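Local structure of beta-glucuronidase (6U7J) at residues Gly305-Ser310 with Ser340-Ala345. The protein probably hydrolyses beta-D-glucuronides as a gut microbial family 2 glycoside hydrolase, and is linked to the reactivation of estrogens from their glucuronide conjugates. Residues are numbered along the deposited sequence; the frame is centred on the assembly and turned at random.
Sequences GKHEDS and SHYPYA
His307 and Glu308 close on Tyr342 and Tyr344 where two loops of the family 2 TIM barrel meet, those following the neighbouring parallel strands 297-305 and 336-338. The tight, buried part centres on the Tyr342 hydroxyl. His307 ND1 lies a very short 2.4 Å from Tyr342 OH in a nearly straight hydrogen bond, its length probably less certain than its direction, and Glu308 N donates to the same OH over 2.9 Å, arriving at the ring edge. Lys315 also hydrogen-bonds this oxygen, so three polar groups gather round the buried hydroxyl. The His307 and Tyr342 rings meet rim to rim, their planes 35° apart, while Phe121 stacks on Tyr342. Beyond, His307 CE1 approaches His341 CD2 at 3.9 Å; the rings lie oblique, completing an aromatic cluster, and His341 ND1 is held by Glu362. Toward solvent lies Glu308, the one touching residue that is partly exposed. Its CG, beside the backbone N (chi1 -74°), lies over one face of the Tyr344 ring, 4.1 Å from the centroid in a CH-pi contact, and the extended chain beyond carries the carboxylate past Tyr344 CB. At the opposite end of that ring, Lys306 CB meets Tyr344 OH at 3.4 Å. Arg186 forms a salt bridge with Glu308 OE1. The other oxygen, OE2, accepts Ala345 N, the N-cap residue of helix 346-355, at 2.9 Å on its syn side, 30° out of the carboxylate plane.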
# COMPACT_ATOMS: atom_id res chain seq x y z
N GLY B 305 24.33 2.05 -9.17
CA GLY B 305 24.43 3.49 -8.99
C GLY B 305 23.49 3.89 -7.86
O GLY B 305 22.41 3.31 -7.69
N LYS B 306 23.92 4.84 -7.04
CA LYS B 306 23.09 5.26 -5.91
C LYS B 306 22.59 6.70 -6.12
O LYS B 306 22.51 7.20 -7.25
CB LYS B 306 23.88 5.09 -4.60
CG LYS B 306 24.16 3.62 -4.20
CD LYS B 306 25.06 3.50 -2.94
CE LYS B 306 24.24 3.36 -1.65
NZ LYS B 306 23.26 4.50 -1.42
N HIS B 307 22.21 7.34 -5.03
CA HIS B 307 21.91 8.77 -5.01
C HIS B 307 22.08 9.19 -3.57
O HIS B 307 22.01 8.37 -2.66
CB HIS B 307 20.48 9.09 -5.49
CG HIS B 307 20.39 9.54 -6.91
ND1 HIS B 307 21.04 10.67 -7.38
CD2 HIS B 307 19.71 9.03 -7.97
CE1 HIS B 307 20.78 10.82 -8.67
NE2 HIS B 307 19.98 9.84 -9.05
N GLU B 308 22.31 10.48 -3.37
CA GLU B 308 22.23 11.04 -2.02
C GLU B 308 20.80 11.56 -1.88
O GLU B 308 20.44 12.61 -2.43
CB GLU B 308 23.31 12.10 -1.79
CG GLU B 308 24.70 11.44 -1.62
CD GLU B 308 25.79 12.43 -1.22
OE1 GLU B 308 25.82 13.56 -1.76
OE2 GLU B 308 26.62 12.06 -0.34
N ASP B 309 19.98 10.78 -1.18
CA ASP B 309 18.54 10.97 -1.14
C ASP B 309 17.96 10.13 -0.01
O ASP B 309 18.30 8.94 0.10
CB ASP B 309 17.89 10.58 -2.47
CG ASP B 309 16.37 10.58 -2.40
OD1 ASP B 309 15.79 9.62 -1.85
OD2 ASP B 309 15.75 11.53 -2.90
N SER B 310 17.11 10.72 0.83
CA SER B 310 16.33 9.97 1.80
C SER B 310 15.16 10.84 2.23
O SER B 310 15.08 12.02 1.86
CB SER B 310 17.16 9.55 3.02
OG SER B 310 17.63 10.69 3.71
N SER B 340 26.44 8.02 -8.68
CA SER B 340 25.66 8.42 -9.81
C SER B 340 25.25 9.88 -9.72
O SER B 340 24.50 10.30 -8.85
CB SER B 340 24.43 7.51 -10.04
OG SER B 340 23.87 7.08 -8.81
N HIS B 341 25.91 10.65 -10.59
CA HIS B 341 25.63 11.92 -11.21
C HIS B 341 26.19 13.08 -10.41
O HIS B 341 25.94 14.21 -10.75
CB HIS B 341 24.17 12.11 -11.58
CG HIS B 341 23.56 10.87 -12.19
ND1 HIS B 341 24.32 9.95 -12.91
CD2 HIS B 341 22.28 10.41 -12.23
CE1 HIS B 341 23.54 8.97 -13.31
NE2 HIS B 341 22.30 9.23 -12.93
N TYR B 342 27.00 12.81 -9.39
CA TYR B 342 27.72 13.84 -8.63
C TYR B 342 28.59 13.17 -7.57
O TYR B 342 28.31 12.03 -7.16
CB TYR B 342 26.73 14.81 -7.96
CG TYR B 342 25.53 14.10 -7.38
CD1 TYR B 342 24.32 14.05 -8.07
CD2 TYR B 342 25.60 13.48 -6.15
CE1 TYR B 342 23.21 13.36 -7.54
CE2 TYR B 342 24.51 12.80 -5.62
CZ TYR B 342 23.31 12.74 -6.32
OH TYR B 342 22.25 12.07 -5.78
N PRO B 343 29.63 13.85 -7.11
CA PRO B 343 30.41 13.32 -5.98
C PRO B 343 29.58 13.23 -4.71
O PRO B 343 28.72 14.07 -4.44
CB PRO B 343 31.55 14.35 -5.83
CG PRO B 343 31.65 15.01 -7.17
CD PRO B 343 30.27 15.02 -7.75
N TYR B 344 29.85 12.21 -3.91
CA TYR B 344 29.18 12.03 -2.64
C TYR B 344 30.02 12.67 -1.53
O TYR B 344 31.15 13.11 -1.74
CB TYR B 344 28.94 10.54 -2.35
CG TYR B 344 27.95 9.85 -3.28
CD1 TYR B 344 27.23 10.57 -4.24
CD2 TYR B 344 27.72 8.46 -3.20
CE1 TYR B 344 26.32 9.95 -5.09
CE2 TYR B 344 26.82 7.82 -4.05
CZ TYR B 344 26.12 8.57 -4.99
OH TYR B 344 25.23 7.95 -5.85
N ALA B 345 29.43 12.72 -0.33
CA ALA B 345 30.14 13.21 0.84
C ALA B 345 31.40 12.39 1.07
O ALA B 345 31.45 11.19 0.78
CB ALA B 345 29.23 13.16 2.07